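Local coordinates for protein TetR family transcription regulator (Marinobacter aquaeolei, PDB 3PAS) that probably binds DNA as a TetR-type transcription regulator, pairing an N-terminal helix-turn-helix domain with an all-helical C-terminal domain, at residues H24-T29 / T110-M115; Q54-T59 / F103-T108; V63-I68 / E124-N129; D73-G78 / E83-Q88. One frame throughout, in Å; residues are numbered along the deposited sequence.

In the fold
Following the chain, helix 5-24 ends in a turn, 24-29, that leads into the predicted DNA-binding helices. Interaction 1 joins this turn to the loop 110-115 and closes the longest of the four loops. Interaction 2 is nested inside it, where the early part of helix 52-76 meets helix 100-110, and the two contacts touch. Interaction 3 starts further along helix 52-76 and reaches 124-129; its segments alternate with those of interactions 1 and 2, so it crosses both. Interaction 4, at the far end of the same helix, closes a short hairpin with helix 81-98, nested inside all three others. Helix 52-76 thus serves interactions 2, 3 and 4.

Interaction 1: residues H24-T29 / T110-M115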
loop_
_atom_site.group_PDB
_atom_site.type_symbol
_atom_site.label_atom_id
_atom_site.label_comp_id
_atom_site.label_asym_id
_atom_site.label_seq_id
_atom_site.Cartn_x
_atom_site.Cartn_y
_atom_site.Cartn_z
ATOM N N HIS B 24 -4.406 6.781 -17.012
ATOM C CA HIS B 24 -4.114 5.744 -18.016
ATOM C C HIS B 24 -2.712 5.112 -17.925
ATOM O O HIS B 24 -2.430 4.155 -18.634
ATOM C CB HIS B 24 -4.340 6.336 -19.419
ATOM C CG HIS B 24 -5.698 6.941 -19.596
ATOM N ND1 HIS B 24 -5.928 8.300 -19.505
ATOM C CD2 HIS B 24 -6.905 6.371 -19.821
ATOM C CE1 HIS B 24 -7.214 8.537 -19.695
ATOM N NE2 HIS B 24 -7.830 7.385 -19.871
ATOM N N GLY B 25 -1.856 5.615 -17.043
ATOM C CA GLY B 25 -0.487 5.068 -16.865
ATOM C C GLY B 25 0.471 5.665 -17.902
ATOM O O GLY B 25 0.055 6.411 -18.826
ATOM N N PHE B 26 1.755 5.378 -17.740
ATOM C CA PHE B 26 2.782 5.984 -18.625
ATOM C C PHE B 26 2.753 5.570 -20.078
ATOM O O PHE B 26 2.816 6.400 -20.994
ATOM C CB PHE B 26 4.188 5.660 -18.083
ATOM C CG PHE B 26 4.541 6.403 -16.826
ATOM C CD1 PHE B 26 4.549 7.784 -16.815
ATOM C CD2 PHE B 26 4.905 5.721 -15.667
ATOM C CE1 PHE B 26 4.887 8.492 -15.663
ATOM C CE2 PHE B 26 5.247 6.387 -14.531
ATOM C CZ PHE B 26 5.248 7.789 -14.515
ATOM N N SER B 27 2.724 4.261 -20.289
ATOM C CA SER B 27 2.798 3.681 -21.617
ATOM C C SER B 27 1.701 4.143 -22.520
ATOM O O SER B 27 1.939 4.376 -23.692
ATOM C CB SER B 27 2.739 2.162 -21.512
ATOM O OG SER B 27 3.878 1.738 -20.800
ATOM N N ALA B 28 0.489 4.288 -22.001
ATOM C CA ALA B 28 -0.615 4.744 -22.838
ATOM C C ALA B 28 -0.598 6.246 -23.105
ATOM O O ALA B 28 -1.264 6.709 -24.024
ATOM C CB ALA B 28 -1.974 4.342 -22.224
ATOM N N THR B 29 0.151 7.007 -22.318
ATOM C CA THR B 29 0.143 8.461 -22.424
ATOM C C THR B 29 1.309 8.937 -23.294
ATOM O O THR B 29 2.475 8.810 -22.932
ATOM C CB THR B 29 0.242 9.078 -21.007
ATOM O OG1 THR B 29 -0.843 8.596 -20.199
ATOM C CG2 THR B 29 0.196 10.562 -21.040
ATOM N N THR B 110 7.261 6.775 -8.848
ATOM C CA THR B 110 8.253 6.149 -7.946
ATOM C C THR B 110 8.310 4.634 -8.105
ATOM O O THR B 110 9.340 4.050 -7.823
ATOM C CB THR B 110 8.066 6.491 -6.402
ATOM O OG1 THR B 110 6.811 5.998 -5.969
ATOM C CG2 THR B 110 8.151 7.968 -6.134
ATOM N N HIS B 111 7.235 3.988 -8.548
ATOM C CA HIS B 111 7.165 2.517 -8.750
ATOM C C HIS B 111 7.421 2.168 -10.214
ATOM O O HIS B 111 6.994 1.128 -10.666
ATOM C CB HIS B 111 5.766 1.948 -8.417
ATOM C CG HIS B 111 5.466 1.799 -6.955
ATOM N ND1 HIS B 111 5.851 0.694 -6.222
ATOM C CD2 HIS B 111 4.750 2.577 -6.110
ATOM C CE1 HIS B 111 5.417 0.820 -4.979
ATOM N NE2 HIS B 111 4.749 1.954 -4.883
ATOM N N SER B 112 8.062 3.061 -10.966
ATOM C CA SER B 112 8.366 2.832 -12.382
ATOM C C SER B 112 9.875 2.853 -12.587
ATOM O O SER B 112 10.657 3.351 -11.742
ATOM C CB SER B 112 7.767 3.932 -13.263
ATOM O OG SER B 112 8.569 5.114 -13.175
ATOM N N ALA B 113 10.277 2.365 -13.756
ATOM C CA ALA B 113 11.669 2.418 -14.188
ATOM C C ALA B 113 12.197 3.835 -14.388
ATOM O O ALA B 113 13.411 4.002 -14.508
ATOM C CB ALA B 113 11.858 1.608 -15.473
ATOM N N TRP B 114 11.328 4.860 -14.444
ATOM C CA TRP B 114 11.815 6.247 -14.514
ATOM C C TRP B 114 12.475 6.713 -13.224
ATOM O O TRP B 114 13.158 7.733 -13.213
ATOM C CB TRP B 114 10.679 7.262 -14.833
ATOM C CG TRP B 114 10.039 7.029 -16.122
ATOM C CD1 TRP B 114 8.805 6.544 -16.334
ATOM C CD2 TRP B 114 10.607 7.285 -17.402
ATOM N NE1 TRP B 114 8.559 6.437 -17.685
ATOM C CE2 TRP B 114 9.659 6.887 -18.362
ATOM C CE3 TRP B 114 11.845 7.765 -17.827
ATOM C CZ2 TRP B 114 9.896 6.976 -19.739
ATOM C CZ3 TRP B 114 12.083 7.859 -19.187
ATOM C CH2 TRP B 114 11.105 7.474 -20.130
HETATM N N MSE B 115 12.206 6.017 -12.131
HETATM C CA MSE B 115 12.688 6.437 -10.828
HETATM C C MSE B 115 14.144 6.005 -10.656
HETATM O O MSE B 115 14.527 4.903 -11.056
HETATM C CB MSE B 115 11.811 5.835 -9.702
HETATM C CG MSE B 115 12.161 6.323 -8.316
HETATM SE SE MSE B 115 11.778 8.218 -8.123
HETATM C CE MSE B 115 12.193 8.334 -6.198
#
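The hydroxyl oxygen S112 OG takes part in two local hydrogen bonds: it accepts from W114 N at 3.0 Å, forming an ST turn, and bonds the carbonyl of F109 at the end of helix 100-110. Serine is short enough for its oxygen to bend back to the main chain while S112 CB lies 3.7 Å from F26 CE2. The ring of F26 also receives the edge of the W114 indole in a T-shaped stack, with the planes 69° apart and W114 CD1 over the middle of the phenyl face, 4.0 Å from F26 CE2. This joins the turn before the predicted helix-turn-helix motif to the loop after helix 100-110, as expected where the TetR DNA-binding domain rests on the C-terminal domain. F26 CG stands anti to the carbonyl carbon (chi1 -72°), which carries the ring to this loop and onto V21, L56 and F109. With F26 cut back to an alanine, the W114 edge would probably lose the face it meets and a gap would open beside S112. T29, last in the F26-T29 type I turn, donates from OG1 to G25 O at 2.7 Å, and the positive phi of G25 favours glycine.

Interaction 2: residues Q54-T59 / F103-T108. With ACT (acetate ion), chain M.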
loop_
_atom_site.group_PDB
_atom_site.type_symbol
_atom_site.label_atom_id
_atom_site.label_comp_id
_atom_site.label_asym_id
_atom_site.label_seq_id
_atom_site.Cartn_x
_atom_site.Cartn_y
_atom_site.Cartn_z
ATOM N N GLN B 54 11.557 14.041 -20.420
ATOM C CA GLN B 54 11.769 15.271 -19.683
ATOM C C GLN B 54 10.479 15.842 -19.091
ATOM O O GLN B 54 10.485 16.388 -17.983
ATOM C CB GLN B 54 12.510 16.311 -20.521
ATOM C CG GLN B 54 13.889 15.823 -21.093
ATOM C CD GLN B 54 14.832 15.222 -20.016
ATOM O OE1 GLN B 54 14.765 15.586 -18.847
ATOM N NE2 GLN B 54 15.687 14.287 -20.425
ATOM N N LEU B 55 9.373 15.675 -19.790
ATOM C CA LEU B 55 8.069 16.120 -19.265
ATOM C C LEU B 55 7.610 15.294 -18.069
ATOM O O LEU B 55 7.168 15.831 -17.049
ATOM C CB LEU B 55 7.026 16.059 -20.368
ATOM C CG LEU B 55 5.606 16.494 -19.932
ATOM C CD1 LEU B 55 5.574 17.827 -19.134
ATOM C CD2 LEU B 55 4.731 16.574 -21.185
ATOM N N LEU B 56 7.794 13.988 -18.153
ATOM C CA LEU B 56 7.486 13.093 -17.014
ATOM C C LEU B 56 8.313 13.443 -15.767
ATOM O O LEU B 56 7.791 13.464 -14.660
ATOM C CB LEU B 56 7.707 11.647 -17.414
ATOM C CG LEU B 56 6.843 11.021 -18.504
ATOM C CD1 LEU B 56 7.189 9.524 -18.708
ATOM C CD2 LEU B 56 5.300 11.195 -18.323
ATOM N N LEU B 57 9.605 13.720 -15.935
ATOM C CA LEU B 57 10.465 14.111 -14.843
ATOM C C LEU B 57 10.047 15.455 -14.260
ATOM O O LEU B 57 9.936 15.573 -13.043
ATOM C CB LEU B 57 11.934 14.197 -15.272
ATOM C CG LEU B 57 12.981 14.379 -14.165
ATOM C CD1 LEU B 57 12.783 13.381 -12.965
ATOM C CD2 LEU B 57 14.367 14.243 -14.802
ATOM N N ALA B 58 9.859 16.461 -15.114
ATOM C CA ALA B 58 9.413 17.797 -14.681
ATOM C C ALA B 58 8.083 17.702 -13.906
ATOM O O ALA B 58 7.839 18.445 -12.946
ATOM C CB ALA B 58 9.292 18.781 -15.904
ATOM N N THR B 59 7.206 16.827 -14.366
ATOM C CA THR B 59 5.912 16.605 -13.735
ATOM C C THR B 59 6.126 15.980 -12.358
ATOM O O THR B 59 5.452 16.340 -11.394
ATOM C CB THR B 59 4.945 15.726 -14.619
ATOM O OG1 THR B 59 4.692 16.394 -15.880
ATOM C CG2 THR B 59 3.556 15.553 -13.935
ATOM N N PHE B 103 -0.968 12.436 -5.631
ATOM C CA PHE B 103 -0.487 11.223 -4.966
ATOM C C PHE B 103 -0.332 10.051 -5.964
ATOM O O PHE B 103 0.623 9.286 -5.881
ATOM C CB PHE B 103 -1.498 10.746 -3.907
ATOM C CG PHE B 103 -1.459 11.485 -2.586
ATOM C CD1 PHE B 103 -0.943 12.763 -2.470
ATOM C CD2 PHE B 103 -2.019 10.884 -1.441
ATOM C CE1 PHE B 103 -0.946 13.437 -1.235
ATOM C CE2 PHE B 103 -2.004 11.543 -0.231
ATOM C CZ PHE B 103 -1.466 12.834 -0.140
ATOM N N ARG B 104 -1.300 9.880 -6.858
ATOM C CA ARG B 104 -1.238 8.759 -7.822
ATOM C C ARG B 104 -0.056 8.922 -8.795
ATOM O O ARG B 104 0.675 7.953 -9.059
ATOM C CB ARG B 104 -2.546 8.655 -8.566
ATOM C CG ARG B 104 -2.638 7.502 -9.509
ATOM C CD ARG B 104 -4.080 7.029 -9.595
ATOM N NE ARG B 104 -4.082 5.578 -9.565
ATOM C CZ ARG B 104 -3.781 4.841 -8.493
ATOM N NH1 ARG B 104 -3.447 5.408 -7.328
ATOM N NH2 ARG B 104 -3.807 3.518 -8.587
ATOM N N TYR B 105 0.134 10.141 -9.298
ATOM C CA TYR B 105 1.308 10.434 -10.157
ATOM C C TYR B 105 2.617 10.107 -9.403
ATOM O O TYR B 105 3.479 9.391 -9.912
ATOM C CB TYR B 105 1.323 11.866 -10.714
ATOM C CG TYR B 105 2.400 11.997 -11.772
ATOM C CD1 TYR B 105 2.129 11.666 -13.080
ATOM C CD2 TYR B 105 3.717 12.266 -11.424
ATOM C CE1 TYR B 105 3.123 11.740 -14.077
ATOM C CE2 TYR B 105 4.725 12.318 -12.389
ATOM C CZ TYR B 105 4.406 12.052 -13.722
ATOM O OH TYR B 105 5.363 12.091 -14.706
ATOM N N HIS B 106 2.760 10.615 -8.182
ATOM C CA HIS B 106 3.935 10.304 -7.373
ATOM C C HIS B 106 4.187 8.764 -7.217
ATOM O O HIS B 106 5.295 8.264 -7.446
ATOM C CB HIS B 106 3.812 10.968 -5.982
ATOM C CG HIS B 106 5.006 10.722 -5.120
ATOM N ND1 HIS B 106 5.132 9.587 -4.342
ATOM C CD2 HIS B 106 6.167 11.403 -4.997
ATOM C CE1 HIS B 106 6.316 9.593 -3.765
ATOM N NE2 HIS B 106 6.953 10.694 -4.125
ATOM N N GLU B 107 3.138 8.048 -6.837
ATOM C CA GLU B 107 3.157 6.582 -6.683
ATOM C C GLU B 107 3.477 5.870 -8.018
ATOM O O GLU B 107 4.345 5.007 -8.070
ATOM C CB GLU B 107 1.788 6.126 -6.162
ATOM C CG GLU B 107 1.599 4.596 -5.895
ATOM C CD GLU B 107 2.329 4.113 -4.652
ATOM O OE1 GLU B 107 2.995 4.941 -3.978
ATOM O OE2 GLU B 107 2.254 2.884 -4.367
ATOM N N THR B 108 2.791 6.231 -9.090
ATOM C CA THR B 108 3.064 5.608 -10.380
ATOM C C THR B 108 4.523 5.827 -10.784
ATOM O O THR B 108 5.201 4.876 -11.199
ATOM C CB THR B 108 2.163 6.154 -11.517
ATOM O OG1 THR B 108 0.797 5.915 -11.191
ATOM C CG2 THR B 108 2.468 5.406 -12.838
HETATM C C ACT M . -5.019 7.774 -4.163
HETATM O O ACT M . -6.162 7.282 -4.024
HETATM O OXT ACT M . -4.526 7.656 -5.304
HETATM C CH3 ACT M . -4.285 8.442 -3.039
#
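Helix 52-76, which leads out of the TetR DNA-binding domain, packs here on helix 100-110 of the C-terminal domain, and Y105 bridges the two by reaching L56 and T59. The contact is buried, so the tyrosine hydroxyl needs a partner; it finds one by donating to the main-chain carbonyl, Y105 OH to L56 O, at 2.8 Å. The hydroxyl comes from the flank of that carbonyl, with a C=O...donor angle of 110°, tilted only modestly from its plane. The bond fixes the far end of the ring, while CG anti to the backbone N (chi1 -170°) sends the ring straight across to the other helix. L56 CB lies 3.6 Å from Y105 OH, a snug apolar neighbour for the oxygen. Over one face of the ring sits the methyl of T59 in a CH-pi contact, T59 CG2 being 3.6 Å from Y105 CZ. Threonine suits the site because its two branches divide the work: the methyl faces the ring, and the hydroxyl turns back into its own helix. There L55 O is gripped from opposite faces of its plane, by T59 N at 2.9 Å and by T59 OG1 at 2.8 Å.

Interaction 3: residues V63-I68 / E124-N129; sequences VSDQVI and ESRAAN
A stacked ion pair between D65 and R126, with a small apolar patch beside it, fastens the middle of helix 52-76 to the junction of helix 117-126 with helix 128-140 on the surface of this TetR-type fold. The carboxylate of D65 lies over one face of the R126 guanidinium, the two planes 17° apart and D65 CG 3.5 Å from R126 CZ. D65 OD1 is 3.2 Å from R126 NE, yet well out of the guanidinium plane, so this salt bridge rests on charge and no N-H points at the oxygen. The directed bonds go elsewhere: R126 NH2 pairs with D69, and D65 OD1 with R122, giving a cluster in which acids and arginines share partners. Stretched from its backbone (chi1 -166°) out to NE, the long arginine chain spans the distance between the helices. An asparagine in place of D65 would probably leave the R126 face without its countercharge and weaken the hold on R122. Next to the charges, I68 offers its branch methyl to both neighbours: I68 CG2 is 4.0 Å from R126 CG. At A127, where the helix breaks, a small residue allows close approach, with A127 CB 4.1 Å from I68 CG2.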
loop_
_atom_site.group_PDB
_atom_site.type_symbol
_atom_site.label_atom_id
_atom_site.label_comp_id
_atom_site.label_asym_id
_atom_site.label_seq_id
_atom_site.Cartn_x
_atom_site.Cartn_y
_atom_site.Cartn_z
ATOM N N VAL B 63 4.912 17.788 -8.966
ATOM C CA VAL B 63 4.020 17.116 -8.019
ATOM C C VAL B 63 4.709 17.063 -6.618
ATOM O O VAL B 63 4.157 17.500 -5.603
ATOM C CB VAL B 63 3.637 15.719 -8.558
ATOM C CG1 VAL B 63 3.013 14.887 -7.473
ATOM C CG2 VAL B 63 2.698 15.831 -9.828
ATOM N N SER B 64 5.945 16.589 -6.605
ATOM C CA SER B 64 6.742 16.475 -5.391
ATOM C C SER B 64 6.964 17.839 -4.721
ATOM O O SER B 64 6.806 17.979 -3.500
ATOM C CB SER B 64 8.091 15.801 -5.688
ATOM O OG SER B 64 7.909 14.520 -6.265
ATOM N N ASP B 65 7.324 18.846 -5.495
ATOM C CA ASP B 65 7.504 20.192 -4.929
ATOM C C ASP B 65 6.252 20.785 -4.310
ATOM O O ASP B 65 6.306 21.363 -3.219
ATOM C CB ASP B 65 8.072 21.149 -5.950
ATOM C CG ASP B 65 9.487 20.756 -6.360
ATOM O OD1 ASP B 65 10.052 19.842 -5.708
ATOM O OD2 ASP B 65 9.997 21.319 -7.326
ATOM N N GLN B 66 5.135 20.686 -5.010
ATOM C CA GLN B 66 3.864 21.140 -4.469
ATOM C C GLN B 66 3.586 20.509 -3.109
ATOM O O GLN B 66 3.238 21.218 -2.150
ATOM C CB GLN B 66 2.716 20.732 -5.392
ATOM C CG GLN B 66 2.593 21.700 -6.494
ATOM C CD GLN B 66 1.323 21.540 -7.140
ATOM O OE1 GLN B 66 0.295 21.970 -6.606
ATOM N NE2 GLN B 66 1.338 20.890 -8.308
ATOM N N VAL B 67 3.682 19.182 -3.061
ATOM C CA VAL B 67 3.406 18.456 -1.839
ATOM C C VAL B 67 4.436 18.689 -0.740
ATOM O O VAL B 67 4.052 18.930 0.401
ATOM C CB VAL B 67 3.231 16.938 -2.068
ATOM C CG1 VAL B 67 3.148 16.212 -0.743
ATOM C CG2 VAL B 67 1.970 16.673 -2.930
ATOM N N ILE B 68 5.725 18.554 -1.058
ATOM C CA ILE B 68 6.804 18.743 -0.054
ATOM C C ILE B 68 6.749 20.151 0.514
ATOM O O ILE B 68 6.821 20.345 1.740
ATOM C CB ILE B 68 8.192 18.491 -0.666
ATOM C CG1 ILE B 68 8.304 16.994 -1.001
ATOM C CG2 ILE B 68 9.311 19.021 0.265
ATOM C CD1 ILE B 68 9.554 16.609 -1.791
ATOM N N GLU B 124 14.599 14.098 -1.083
ATOM C CA GLU B 124 15.067 14.054 0.328
ATOM C C GLU B 124 15.782 15.363 0.695
ATOM O O GLU B 124 15.588 15.928 1.790
ATOM C CB GLU B 124 15.945 12.816 0.568
ATOM C CG GLU B 124 15.126 11.520 0.468
ATOM C CD GLU B 124 15.924 10.211 0.662
ATOM O OE1 GLU B 124 17.156 10.207 0.521
ATOM O OE2 GLU B 124 15.277 9.175 0.930
ATOM N N SER B 125 16.589 15.867 -0.237
ATOM C CA SER B 125 17.225 17.150 -0.080
ATOM C C SER B 125 16.256 18.331 0.089
ATOM O O SER B 125 16.468 19.188 0.949
ATOM C CB SER B 125 18.132 17.414 -1.263
ATOM O OG SER B 125 18.850 18.587 -1.027
ATOM N N ARG B 126 15.218 18.408 -0.742
ATOM C CA ARG B 126 14.227 19.481 -0.597
ATOM C C ARG B 126 13.491 19.356 0.757
ATOM O O ARG B 126 13.150 20.362 1.419
ATOM C CB ARG B 126 13.202 19.397 -1.714
ATOM C CG ARG B 126 12.358 20.664 -1.824
ATOM C CD ARG B 126 11.549 20.626 -3.063
ATOM N NE ARG B 126 10.842 21.870 -3.310
ATOM C CZ ARG B 126 11.232 22.843 -4.135
ATOM N NH1 ARG B 126 12.378 22.801 -4.803
ATOM N NH2 ARG B 126 10.456 23.894 -4.286
ATOM N N ALA B 127 13.279 18.111 1.172
ATOM C CA ALA B 127 12.639 17.824 2.461
ATOM C C ALA B 127 13.599 17.739 3.681
ATOM O O ALA B 127 13.208 17.281 4.759
ATOM C CB ALA B 127 11.825 16.549 2.352
ATOM N N ALA B 128 14.831 18.199 3.533
ATOM C CA ALA B 128 15.863 18.005 4.544
ATOM C C ALA B 128 15.486 18.484 5.956
ATOM O O ALA B 128 15.769 17.788 6.937
ATOM C CB ALA B 128 17.187 18.668 4.101
ATOM N N ASN B 129 14.845 19.634 6.061
ATOM C CA ASN B 129 14.473 20.164 7.363
ATOM C C ASN B 129 13.529 19.243 8.123
ATOM O O ASN B 129 13.609 19.157 9.353
ATOM C CB ASN B 129 13.867 21.573 7.253
ATOM C CG ASN B 129 14.904 22.616 6.815
ATOM O OD1 ASN B 129 16.120 22.431 6.973
ATOM N ND2 ASN B 129 14.423 23.708 6.267
#

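Interaction 4: residues D73-G78 / E83-Q88; sequences DSFSRG and EGLRRQ
The backbones of G78 and G84 close to 3.8 Å between their CA atoms, where helix 52-76 turns into helix 81-98 to form a tight, roughly antiparallel helical hairpin. Neither G78 nor G84 could carry a side chain here: a beta carbon on G78 would run into the backbone of E83 and G84, and one on G84 would strike the ring of F75. That ring lies against the bare main chain instead, with F75 CD1 3.4 Å from G84 C. F75 CA also makes a CA-H...O contact with G84 O, 3.5 Å long and nearly straight at 159°. With chi1 at -179° the ring of F75 swings away from its own backbone N and passes G84 to L85, where F75 CE1 is 4.0 Å from L85 CD2, and helix 128-140 adds L130 to the same apolar cluster.

Charged groups occupy the outer side. The extended chain of R87 lies along the end of helix 52-76, its methylene R87 CD 3.4 Å from S74 O, while R77 O sits over one face of its guanidinium. Within 73-78, R77 grips D73 side-on through NE and NH2, which probably eases the nearness of the two arginines. R86 grips E83 in the same manner, R86 NH2 to E83 OE2 at 2.8 Å, and its NH1 reaches E179 on helix 175-189. A water lies in the plane of the R87 guanidinium, at its edge, and accepts from R87 NH1 at 2.7 Å.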
loop_
_atom_site.group_PDB
_atom_site.type_symbol
_atom_site.label_atom_id
_atom_site.label_comp_id
_atom_site.label_asym_id
_atom_site.label_seq_id
_atom_site.Cartn_x
_atom_site.Cartn_y
_atom_site.Cartn_z
ATOM N N ASP B 73 5.928 23.746 5.057
ATOM C CA ASP B 73 5.328 24.955 5.533
ATOM C C ASP B 73 4.520 24.641 6.799
ATOM O O ASP B 73 4.617 25.333 7.818
ATOM C CB ASP B 73 4.437 25.546 4.463
ATOM C CG ASP B 73 3.686 26.772 4.952
ATOM O OD1 ASP B 73 4.348 27.789 5.135
ATOM O OD2 ASP B 73 2.461 26.714 5.168
ATOM N N SER B 74 3.704 23.590 6.718
ATOM C CA SER B 74 2.871 23.221 7.860
ATOM C C SER B 74 3.734 22.717 9.010
ATOM O O SER B 74 3.510 23.084 10.159
ATOM C CB SER B 74 1.835 22.170 7.498
ATOM O OG SER B 74 0.853 22.716 6.665
ATOM N N PHE B 75 4.700 21.856 8.701
ATOM C CA PHE B 75 5.632 21.324 9.693
ATOM C C PHE B 75 6.309 22.493 10.444
ATOM O O PHE B 75 6.445 22.467 11.657
ATOM C CB PHE B 75 6.716 20.410 9.027
ATOM C CG PHE B 75 7.709 19.787 10.011
ATOM C CD1 PHE B 75 7.344 18.721 10.806
ATOM C CD2 PHE B 75 9.031 20.232 10.077
ATOM C CE1 PHE B 75 8.236 18.143 11.698
ATOM C CE2 PHE B 75 9.947 19.647 10.981
ATOM C CZ PHE B 75 9.565 18.619 11.765
ATOM N N SER B 76 6.743 23.516 9.729
ATOM C CA SER B 76 7.445 24.628 10.389
ATOM C C SER B 76 6.579 25.436 11.363
ATOM O O SER B 76 7.122 26.137 12.202
ATOM C CB SER B 76 8.009 25.557 9.328
ATOM O OG SER B 76 7.000 26.350 8.748
ATOM N N ARG B 77 5.247 25.341 11.275
ATOM C CA ARG B 77 4.357 26.070 12.172
ATOM C C ARG B 77 4.133 25.297 13.450
ATOM O O ARG B 77 3.554 25.819 14.373
ATOM C CB ARG B 77 3.023 26.404 11.491
ATOM C CG ARG B 77 3.173 27.369 10.360
ATOM C CD ARG B 77 2.009 27.308 9.394
ATOM N NE ARG B 77 2.366 28.024 8.171
ATOM C CZ ARG B 77 2.408 29.357 8.086
ATOM N NH1 ARG B 77 2.075 30.121 9.133
ATOM N NH2 ARG B 77 2.763 29.945 6.950
ATOM N N GLY B 78 4.615 24.053 13.543
ATOM C CA GLY B 78 4.384 23.257 14.758
ATOM C C GLY B 78 5.257 23.784 15.881
ATOM O O GLY B 78 6.395 24.165 15.631
ATOM N N GLU B 83 3.852 18.294 17.122
ATOM C CA GLU B 83 2.924 19.279 16.503
ATOM C C GLU B 83 3.231 19.518 15.053
ATOM O O GLU B 83 2.322 19.695 14.232
ATOM C CB GLU B 83 2.903 20.641 17.258
ATOM C CG GLU B 83 2.013 20.607 18.460
ATOM C CD GLU B 83 0.550 20.336 18.026
ATOM O OE1 GLU B 83 0.055 19.255 18.401
ATOM O OE2 GLU B 83 -0.046 21.164 17.286
ATOM N N GLY B 84 4.518 19.540 14.711
ATOM C CA GLY B 84 4.920 19.728 13.345
ATOM C C GLY B 84 4.436 18.563 12.472
ATOM O O GLY B 84 3.939 18.752 11.370
ATOM N N LEU B 85 4.584 17.351 12.966
ATOM C CA LEU B 85 4.178 16.183 12.209
ATOM C C LEU B 85 2.651 16.117 12.128
ATOM O O LEU B 85 2.092 15.715 11.099
ATOM C CB LEU B 85 4.748 14.905 12.837
ATOM C CG LEU B 85 6.274 14.727 12.718
ATOM C CD1 LEU B 85 6.714 13.550 13.608
ATOM C CD2 LEU B 85 6.674 14.530 11.256
ATOM N N ARG B 86 1.958 16.534 13.197
ATOM C CA ARG B 86 0.517 16.538 13.207
ATOM C C ARG B 86 -0.019 17.559 12.178
ATOM O O ARG B 86 -0.971 17.269 11.405
ATOM C CB ARG B 86 -0.021 16.863 14.604
ATOM C CG ARG B 86 -1.521 16.787 14.722
ATOM C CD ARG B 86 -1.974 17.083 16.153
ATOM N NE ARG B 86 -1.890 18.502 16.378
ATOM C CZ ARG B 86 -2.794 19.379 15.960
ATOM N NH1 ARG B 86 -3.865 18.972 15.294
ATOM N NH2 ARG B 86 -2.623 20.683 16.209
ATOM N N ARG B 87 0.595 18.750 12.112
ATOM C CA ARG B 87 0.110 19.735 11.141
ATOM C C ARG B 87 0.345 19.252 9.735
ATOM O O ARG B 87 -0.498 19.381 8.889
ATOM C CB ARG B 87 0.790 21.070 11.302
ATOM C CG ARG B 87 0.426 21.742 12.558
ATOM C CD ARG B 87 1.313 22.956 12.789
ATOM N NE ARG B 87 0.676 23.900 13.713
ATOM C CZ ARG B 87 -0.130 24.905 13.348
ATOM N NH1 ARG B 87 -0.428 25.152 12.065
ATOM N NH2 ARG B 87 -0.651 25.667 14.292
ATOM N N GLN B 88 1.530 18.730 9.474
ATOM C CA GLN B 88 1.936 18.200 8.155
ATOM C C GLN B 88 0.981 17.096 7.721
ATOM O O GLN B 88 0.625 16.981 6.578
ATOM C CB GLN B 88 3.345 17.619 8.258
ATOM C CG GLN B 88 3.661 16.442 7.298
ATOM C CD GLN B 88 4.261 15.306 8.092
ATOM O OE1 GLN B 88 3.548 14.572 8.827
ATOM N NE2 GLN B 88 5.601 15.195 8.023
HETATM O O HOH W 1 -0.446 23.979 9.613
#